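Local coordinates for phage-related protein (Bacillus cereus, PDB 4JG2) that is of uncharacterised function but probably binds single-stranded DNA, as the Enc34 phage protein of its family does, at residues Val68-Pro71 with Thr77-Ala80; Ala83-Ala88 with Lys107-Asp112; Leu162-Phe167 with Lys173-Gly178. One frame throughout, in Å; residues are numbered along the deposited sequence. Where two conformers were deposited one is given.

Contact 1 of 3, residues Val68-Pro71 with Thr77-Ala80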
loop_
_atom_site.group_PDB
_atom_site.type_symbol
_atom_site.label_atom_id
_atom_site.label_comp_id
_atom_site.label_asym_id
_atom_site.label_seq_id
_atom_site.Cartn_x
_atom_site.Cartn_y
_atom_site.Cartn_z
ATOM N N VAL A 68 1.577 1.167 -4.325
ATOM C CA VAL A 68 2.683 1.891 -3.797
ATOM C C VAL A 68 3.967 1.351 -4.433
ATOM O O VAL A 68 4.290 0.151 -4.294
ATOM C CB VAL A 68 2.652 1.590 -2.278
ATOM C CG1 VAL A 68 3.730 2.296 -1.545
ATOM C CG2 VAL A 68 1.271 1.924 -1.656
ATOM N N LEU A 69 4.697 2.225 -5.129
ATOM C CA LEU A 69 5.913 1.877 -5.838
ATOM C C LEU A 69 7.112 2.170 -4.977
ATOM O O LEU A 69 7.363 3.339 -4.635
ATOM C CB LEU A 69 5.978 2.634 -7.161
ATOM C CG LEU A 69 4.828 2.472 -8.121
ATOM C CD1 LEU A 69 5.056 3.277 -9.381
ATOM C CD2 LEU A 69 4.370 1.103 -8.416
ATOM N N ILE A 70 7.858 1.136 -4.631
ATOM C CA ILE A 70 9.009 1.215 -3.732
ATOM C C ILE A 70 10.283 0.951 -4.519
ATOM O O ILE A 70 10.458 -0.136 -5.064
ATOM C CB ILE A 70 8.843 0.130 -2.646
ATOM C CG1 ILE A 70 7.534 0.384 -1.850
ATOM C CG2 ILE A 70 10.047 0.084 -1.693
ATOM C CD1 ILE A 70 6.872 -0.796 -1.291
ATOM N N PRO A 71 11.136 1.972 -4.647
ATOM C CA PRO A 71 12.331 1.715 -5.439
ATOM C C PRO A 71 13.125 0.537 -4.890
ATOM O O PRO A 71 13.265 0.426 -3.678
ATOM C CB PRO A 71 13.096 3.048 -5.372
ATOM C CG PRO A 71 12.312 3.958 -4.598
ATOM C CD PRO A 71 11.070 3.346 -4.123
ATOM N N THR A 77 13.133 0.332 3.527
ATOM C CA THR A 77 11.737 0.039 3.431
ATOM C C THR A 77 11.498 -1.413 3.046
ATOM O O THR A 77 10.605 -2.063 3.598
ATOM C CB THR A 77 11.068 0.975 2.389
ATOM O OG1 THR A 77 11.283 2.337 2.786
ATOM C CG2 THR A 77 9.584 0.697 2.241
ATOM N N ILE A 78 12.267 -1.932 2.080
ATOM C CA ILE A 78 12.079 -3.299 1.655
ATOM C C ILE A 78 12.307 -4.256 2.852
ATOM O O ILE A 78 11.541 -5.209 3.062
ATOM C CB ILE A 78 13.009 -3.627 0.488
ATOM C CG1 ILE A 78 12.635 -2.782 -0.721
ATOM C CG2 ILE A 78 13.041 -5.141 0.184
ATOM C CD1 ILE A 78 13.755 -2.709 -1.745
ATOM N N ASN A 79 13.387 -4.051 3.582
ATOM C CA ASN A 79 13.668 -4.927 4.727
ATOM C C ASN A 79 12.567 -4.833 5.762
ATOM O O ASN A 79 12.188 -5.863 6.332
ATOM C CB ASN A 79 15.047 -4.558 5.344
ATOM C CG ASN A 79 16.223 -4.939 4.434
ATOM O OD1 ASN A 79 16.176 -5.917 3.701
ATOM N ND2 ASN A 79 17.297 -4.185 4.520
ATOM N N ALA A 80 12.034 -3.634 5.992
ATOM C CA ALA A 80 10.949 -3.464 6.937
ATOM C C ALA A 80 9.694 -4.205 6.483
ATOM O O ALA A 80 9.012 -4.819 7.289
ATOM C CB ALA A 80 10.643 -2.001 7.181
#

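Contact 2 of 3, residues Ala83-Ala88 with Lys107-Asp112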
loop_
_atom_site.group_PDB
_atom_site.type_symbol
_atom_site.label_atom_id
_atom_site.label_comp_id
_atom_site.label_asym_id
_atom_site.label_seq_id
_atom_site.Cartn_x
_atom_site.Cartn_y
_atom_site.Cartn_z
ATOM N N ALA A 83 10.141 -8.006 6.987
ATOM C CA ALA A 83 10.002 -8.324 8.435
ATOM C C ALA A 83 8.530 -8.248 8.840
ATOM O O ALA A 83 8.034 -9.099 9.588
ATOM C CB ALA A 83 10.809 -7.345 9.308
ATOM N N ALA A 84 7.775 -7.276 8.302
ATOM C CA ALA A 84 6.355 -7.117 8.637
ATOM C C ALA A 84 5.487 -8.251 8.090
ATOM O O ALA A 84 4.525 -8.674 8.745
ATOM C CB ALA A 84 5.847 -5.772 8.159
ATOM N N VAL A 85 5.833 -8.741 6.887
ATOM C CA VAL A 85 5.141 -9.860 6.317
ATOM C C VAL A 85 5.322 -11.111 7.176
ATOM O O VAL A 85 4.369 -11.800 7.451
ATOM C CB VAL A 85 5.552 -10.057 4.838
ATOM C CG1 VAL A 85 5.073 -11.377 4.268
ATOM C CG2 VAL A 85 5.031 -8.897 3.993
ATOM N N ASP A 86 6.561 -11.359 7.560
ATOM C CA ASP A 86 6.835 -12.464 8.485
ATOM C C ASP A 86 6.085 -12.310 9.815
ATOM O O ASP A 86 5.559 -13.285 10.365
ATOM C CB ASP A 86 8.320 -12.694 8.658
ATOM C CG ASP A 86 8.977 -13.342 7.433
ATOM O OD1 ASP A 86 8.323 -14.153 6.714
ATOM O OD2 ASP A 86 10.183 -13.060 7.227
ATOM N N ALA A 87 6.067 -11.079 10.357
ATOM C CA ALA A 87 5.348 -10.844 11.606
ATOM C C ALA A 87 3.853 -11.070 11.438
ATOM O O ALA A 87 3.179 -11.608 12.316
ATOM C CB ALA A 87 5.649 -9.469 12.173
ATOM N N ALA A 88 3.300 -10.713 10.297
ATOM C CA ALA A 88 1.884 -10.957 9.993
ATOM C C ALA A 88 1.567 -12.424 9.992
ATOM O O ALA A 88 0.526 -12.865 10.488
ATOM C CB ALA A 88 1.495 -10.258 8.693
ATOM N N LYS A 107 -0.279 -16.072 -0.887
ATOM C CA LYS A 107 -0.135 -14.787 -1.566
ATOM C C LYS A 107 0.611 -13.879 -0.678
ATOM O O LYS A 107 0.212 -13.634 0.482
ATOM C CB LYS A 107 -1.531 -14.237 -1.911
ATOM C CG LYS A 107 -1.665 -12.946 -2.652
ATOM C CD LYS A 107 -3.117 -12.815 -3.148
ATOM C CE LYS A 107 -3.596 -11.412 -3.423
ATOM N NZ LYS A 107 -2.810 -10.670 -4.429
ATOM N N LEU A 108 1.663 -13.302 -1.199
ATOM C CA LEU A 108 2.485 -12.352 -0.492
ATOM C C LEU A 108 2.428 -10.982 -1.157
ATOM O O LEU A 108 2.250 -10.901 -2.365
ATOM C CB LEU A 108 3.929 -12.843 -0.427
ATOM C CG LEU A 108 4.183 -14.170 0.242
ATOM C CD1 LEU A 108 5.657 -14.534 0.065
ATOM C CD2 LEU A 108 3.790 -14.140 1.690
ATOM N N PRO A 109 2.523 -9.887 -0.395
ATOM C CA PRO A 109 2.211 -8.558 -0.928
ATOM C C PRO A 109 3.296 -7.800 -1.673
ATOM O O PRO A 109 2.999 -6.914 -2.466
ATOM C CB PRO A 109 1.742 -7.779 0.323
ATOM C CG PRO A 109 2.593 -8.390 1.406
ATOM C CD PRO A 109 2.572 -9.869 1.072
ATOM N N LEU A 110 4.582 -8.115 -1.406
ATOM C CA LEU A 110 5.656 -7.349 -2.104
ATOM C C LEU A 110 5.866 -7.939 -3.480
ATOM O O LEU A 110 6.444 -9.021 -3.628
ATOM C CB LEU A 110 6.920 -7.370 -1.276
ATOM C CG LEU A 110 8.011 -6.458 -1.790
ATOM C CD1 LEU A 110 7.703 -4.999 -1.511
ATOM C CD2 LEU A 110 9.334 -6.849 -1.178
ATOM N N ARG A 111 5.409 -7.240 -4.510
ATOM C CA ARG A 111 5.428 -7.707 -5.898
ATOM C C ARG A 111 6.553 -7.038 -6.656
ATOM O O ARG A 111 7.021 -5.959 -6.303
ATOM C CB ARG A 111 4.076 -7.372 -6.542
ATOM C CG ARG A 111 2.849 -7.804 -5.782
ATOM C CD ARG A 111 2.913 -9.189 -5.251
ATOM N NE ARG A 111 3.110 -10.177 -6.280
ATOM C CZ ARG A 111 2.985 -11.478 -6.102
ATOM N NH1 ARG A 111 2.639 -11.941 -4.904
ATOM N NH2 ARG A 111 3.160 -12.291 -7.093
ATOM N N ASP A 112 7.011 -7.673 -7.738
ATOM C CA ASP A 112 8.179 -7.246 -8.467
ATOM C C ASP A 112 7.748 -6.497 -9.742
ATOM O O ASP A 112 7.269 -7.121 -10.688
ATOM C CB ASP A 112 9.050 -8.461 -8.806
ATOM C CG ASP A 112 10.407 -8.097 -9.355
ATOM O OD1 ASP A 112 10.523 -7.042 -9.978
ATOM O OD2 ASP A 112 11.346 -8.897 -9.278
#

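Contact 3 of 3, residues Leu162-Phe167 with Lys173-Gly178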
loop_
_atom_site.group_PDB
_atom_site.type_symbol
_atom_site.label_atom_id
_atom_site.label_comp_id
_atom_site.label_asym_id
_atom_site.label_seq_id
_atom_site.Cartn_x
_atom_site.Cartn_y
_atom_site.Cartn_z
ATOM N N LEU A 162 1.527 1.615 5.931
ATOM C CA LEU A 162 1.037 0.314 5.569
ATOM C C LEU A 162 0.951 -0.616 6.744
ATOM O O LEU A 162 1.823 -0.584 7.621
ATOM C CB LEU A 162 2.044 -0.330 4.582
ATOM C CG LEU A 162 2.377 0.439 3.297
ATOM C CD1 LEU A 162 3.440 -0.331 2.519
ATOM C CD2 LEU A 162 1.145 0.748 2.444
ATOM N N ASN A 163 -0.080 -1.450 6.800
ATOM C CA ASN A 163 -0.152 -2.472 7.837
ATOM C C ASN A 163 -0.400 -3.779 7.139
ATOM O O ASN A 163 -1.229 -3.918 6.259
ATOM C CB ASN A 163 -1.201 -2.254 8.968
ATOM C CG ASN A 163 -1.047 -3.258 10.171
ATOM O OD1 ASN A 163 -0.294 -3.009 11.171
ATOM N ND2 ASN A 163 -1.824 -4.367 10.120
ATOM N N PHE A 164 0.369 -4.746 7.527
ATOM C CA PHE A 164 0.278 -6.081 6.943
ATOM C C PHE A 164 -0.444 -7.021 7.864
ATOM O O PHE A 164 -0.216 -7.001 9.070
ATOM C CB PHE A 164 1.720 -6.562 6.653
ATOM C CG PHE A 164 2.409 -5.722 5.587
ATOM C CD1 PHE A 164 3.174 -4.597 5.895
ATOM C CD2 PHE A 164 2.205 -5.984 4.259
ATOM C CE1 PHE A 164 3.763 -3.820 4.917
ATOM C CE2 PHE A 164 2.772 -5.219 3.266
ATOM C CZ PHE A 164 3.533 -4.130 3.616
ATOM N N TYR A 165 -1.263 -7.885 7.276
ATOM C CA TYR A 165 -2.076 -8.783 8.082
ATOM C C TYR A 165 -2.420 -10.047 7.301
ATOM O O TYR A 165 -2.621 -10.032 6.088
ATOM C CB TYR A 165 -3.364 -8.094 8.606
ATOM C CG TYR A 165 -4.293 -7.608 7.523
ATOM C CD1 TYR A 165 -4.158 -6.315 6.947
ATOM C CD2 TYR A 165 -5.324 -8.382 7.057
ATOM C CE1 TYR A 165 -5.044 -5.880 5.999
ATOM C CE2 TYR A 165 -6.193 -7.943 6.056
ATOM C CZ TYR A 165 -6.030 -6.701 5.560
ATOM O OH TYR A 165 -6.903 -6.312 4.578
ATOM N N ALA A 166 -2.577 -11.146 8.002
ATOM C CA ALA A 166 -3.002 -12.423 7.419
ATOM C C ALA A 166 -4.432 -12.322 6.981
ATOM O O ALA A 166 -5.269 -11.705 7.659
ATOM C CB ALA A 166 -2.821 -13.565 8.384
ATOM N N PHE A 167 -4.772 -13.014 5.881
ATOM C CA PHE A 167 -6.156 -13.030 5.396
ATOM C C PHE A 167 -6.458 -14.355 4.697
ATOM O O PHE A 167 -5.568 -15.036 4.198
ATOM C CB PHE A 167 -6.460 -11.857 4.407
ATOM C CG PHE A 167 -5.990 -12.111 3.015
ATOM C CD1 PHE A 167 -4.643 -12.034 2.708
ATOM C CD2 PHE A 167 -6.865 -12.528 2.032
ATOM C CE1 PHE A 167 -4.205 -12.301 1.422
ATOM C CE2 PHE A 167 -6.443 -12.824 0.762
ATOM C CZ PHE A 167 -5.074 -12.749 0.487
ATOM N N LYS A 173 -5.410 -16.574 -0.096
ATOM C CA LYS A 173 -4.970 -16.564 1.302
ATOM C C LYS A 173 -3.522 -16.142 1.378
ATOM O O LYS A 173 -2.795 -16.394 0.408
ATOM C CB LYS A 173 -5.203 -17.928 1.934
ATOM C CG LYS A 173 -4.342 -18.997 1.270
ATOM C CD LYS A 173 -4.751 -20.418 1.537
ATOM C CE LYS A 173 -3.787 -21.396 0.866
ATOM N NZ LYS A 173 -4.293 -22.776 0.912
ATOM N N GLY A 174 -3.110 -15.551 2.491
ATOM C CA GLY A 174 -1.788 -15.059 2.615
ATOM C C GLY A 174 -1.723 -13.828 3.495
ATOM O O GLY A 174 -2.349 -13.792 4.568
ATOM N N VAL A 175 -0.969 -12.837 3.059
ATOM C CA VAL A 175 -0.766 -11.593 3.736
ATOM C C VAL A 175 -1.185 -10.448 2.816
ATOM O O VAL A 175 -0.741 -10.379 1.682
ATOM C CB VAL A 175 0.693 -11.422 4.174
ATOM C CG1 VAL A 175 0.900 -10.057 4.829
ATOM C CG2 VAL A 175 1.071 -12.498 5.135
ATOM N N ALA A 176 -2.100 -9.615 3.343
ATOM C CA ALA A 176 -2.622 -8.449 2.673
ATOM C C ALA A 176 -2.023 -7.193 3.261
ATOM O O ALA A 176 -1.341 -7.214 4.292
ATOM C CB ALA A 176 -4.150 -8.383 2.776
ATOM N N CYS A 177 -2.254 -6.056 2.597
ATOM C CA CYS A 177 -1.707 -4.785 2.978
ATOM C C CYS A 177 -2.813 -3.761 3.138
ATOM O O CYS A 177 -3.484 -3.394 2.163
ATOM C CB CYS A 177 -0.684 -4.308 2.002
ATOM S SG CYS A 177 0.102 -2.781 2.555
ATOM N N GLY A 178 -3.002 -3.307 4.385
ATOM C CA GLY A 178 -3.918 -2.274 4.680
ATOM C C GLY A 178 -3.333 -0.884 4.460
ATOM O O GLY A 178 -2.217 -0.592 4.922
HETATM O O HOH W 1 -5.835 -5.185 2.014
#

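Contact 1 of 3, residues Val68-Pro71 with Thr77-Ala80
Ile70 pushes one methyl group into the angle between two residues of the helix, Thr77 and Ile78. That methyl is CG2, the shorter branch of Ile70, and it stands 4.0 Å from Thr77 CG2 and also 4.0 Å from CG1 of Ile78. The directions from Ile70 CG2 to these two carbons are about 87° apart, so the branch sits at the mouth of a notch formed by two consecutive helical residues. The pair is a compact example of how one methyl of a beta-branched side chain can serve two neighbours at once, while CG1 and CD1 lead off back along the strand.

The two helical residues approach differently. Thr77 projects from its backbone toward the strand and offers its methyl, CG2. With its hydroxyl beside the backbone N (chi1 -58°), OG1 is kept off the apolar side and is hydrogen-bonded to Asp74, just before the helix; this buried threonine thus satisfies its polar branch while its methyl packs. Ile78 starts out past the strand rather than at it, but its longer branch bends back. Its CG1 passes Ile70, the two side chains crossing obliquely, and its CD1 goes on to lie 3.7 Å from the carbonyl O of Pro71. The junction is small, burying 129 Å² in all, and it is wholly one of van der Waals fit.

Strand 63-71 lies between strands 45-50 and 125-132 in the antiparallel sheet, and its end here faces the first turns of helix 75-96. Strand 125-132 contributes on the same side: Val128 touches Ile70 and Tyr126 touches Ile78, so the helix start is seated against two adjacent strands.

Contact 2 of 3, residues Ala83-Ala88 with Lys107-Asp112
The carbonyl O of Leu108, a residue whose side chain packs on Val85, accepts a hydrogen bond from Arg111 NH1 at 2.8 Å, with an N-H...O angle of 153°. The setting is a strand-helix-loop-strand connection: helix 75-96 follows one strand of the antiparallel sheet, and Leu108 to Leu110 lead the chain into strand 111-112 at the sheet's edge. A helix packed between strands in this order is consistent with the OB fold of many single-stranded DNA-binding proteins.

The arginine reaches back three residues because its first three torsions all turn in the same sense and curl the chain over its own backbone. Its guanidinium meets Leu108 O almost in plane, while the donor is tilted modestly, by 17°, from the plane of the carbonyl. NH2 makes a salt bridge with Glu116; these two bonds, with a further one at NE, help to fix the rotation of the flat group, and the acidic partner probably steadies its charge. The approach to the strand is thus braced by polar groups turned away from the helix.

The contact with the helix itself is apolar, and a single valine carries it. Val85 points toward the loop and divides its branches: CG1 goes to Leu108 CD2, 4.0 Å away, the two side chains meeting at about a right angle, while CG2 meets the proline tip to tip. Leu108 leaves its backbone pointing past the helix rather than at it, and its end swings nearer. Phe164, from strand 157-169, touches both Val85 and Pro109 and makes this a three-way junction. At its tightest point Val85 CG2 lies 3.6 Å from Pro109 CG and 3.9 Å from CD of the same pyrrolidine.

Contact 3 of 3, residues Leu162-Phe167 with Lys173-Gly178
Asn163 and Gly178, Tyr165 and Ala176, and Phe167 and Gly174 form three hydrogen-bonded pairs of an antiparallel hairpin, each with both N-H donors and both carbonyls engaged. The shortest bond runs from Gly178 N to Asn163 O, 2.7 Å, nearly along the C=O axis; its return, Asn163 N to Gly178 O, is 3.0 Å and lies on a lone pair in the carbonyl plane. Several of the outward-facing backbone groups have partners as well: Leu162 bonds to Val38, Phe164 to Thr36 and Cys177 to Asn131.

Face and sulfur contacts fill in between. Ala176 CB lies over the Tyr165 ring, 4.1 Å from its centroid, as a CH-pi contact, and Lys173 CA does likewise over Phe167, whose CG is held between the backbone N and the carbonyl carbon (chi1 80°), which lays the ring across the partner strand. On the other face Cys177 SG stands obliquely 4.1 Å from the Phe164 ring centre and 3.7 Å from Leu162 CD2. A water joins Tyr165 OH to Cys177 O. With the facing backbone groups paired and Cys177 enclosed by apolar groups, the chemistry implies a thiol serving as a core side chain.

Followed from the N terminus, the three contacts come in series, none nesting within or crossing another. Contact 1 closes the short turn from strand 63-71 into helix 75-96; contact 2 closes the longer excursion from that helix to the loop that leads into strand 111-112; contact 3 closes the hairpin of strands 157-169 and 175-186. Contacts 1 and 2 share the helix and reach the same antiparallel sheet, where Ile70 CD1 and Leu110 CD1 touch. Contact 3 belongs to the mixed sheet, yet joins both: Val68 meets Leu162, and the backbone of Lys107 probably bonds to Lys173 and Val175. Together they bind one helix and two sheets into a common core.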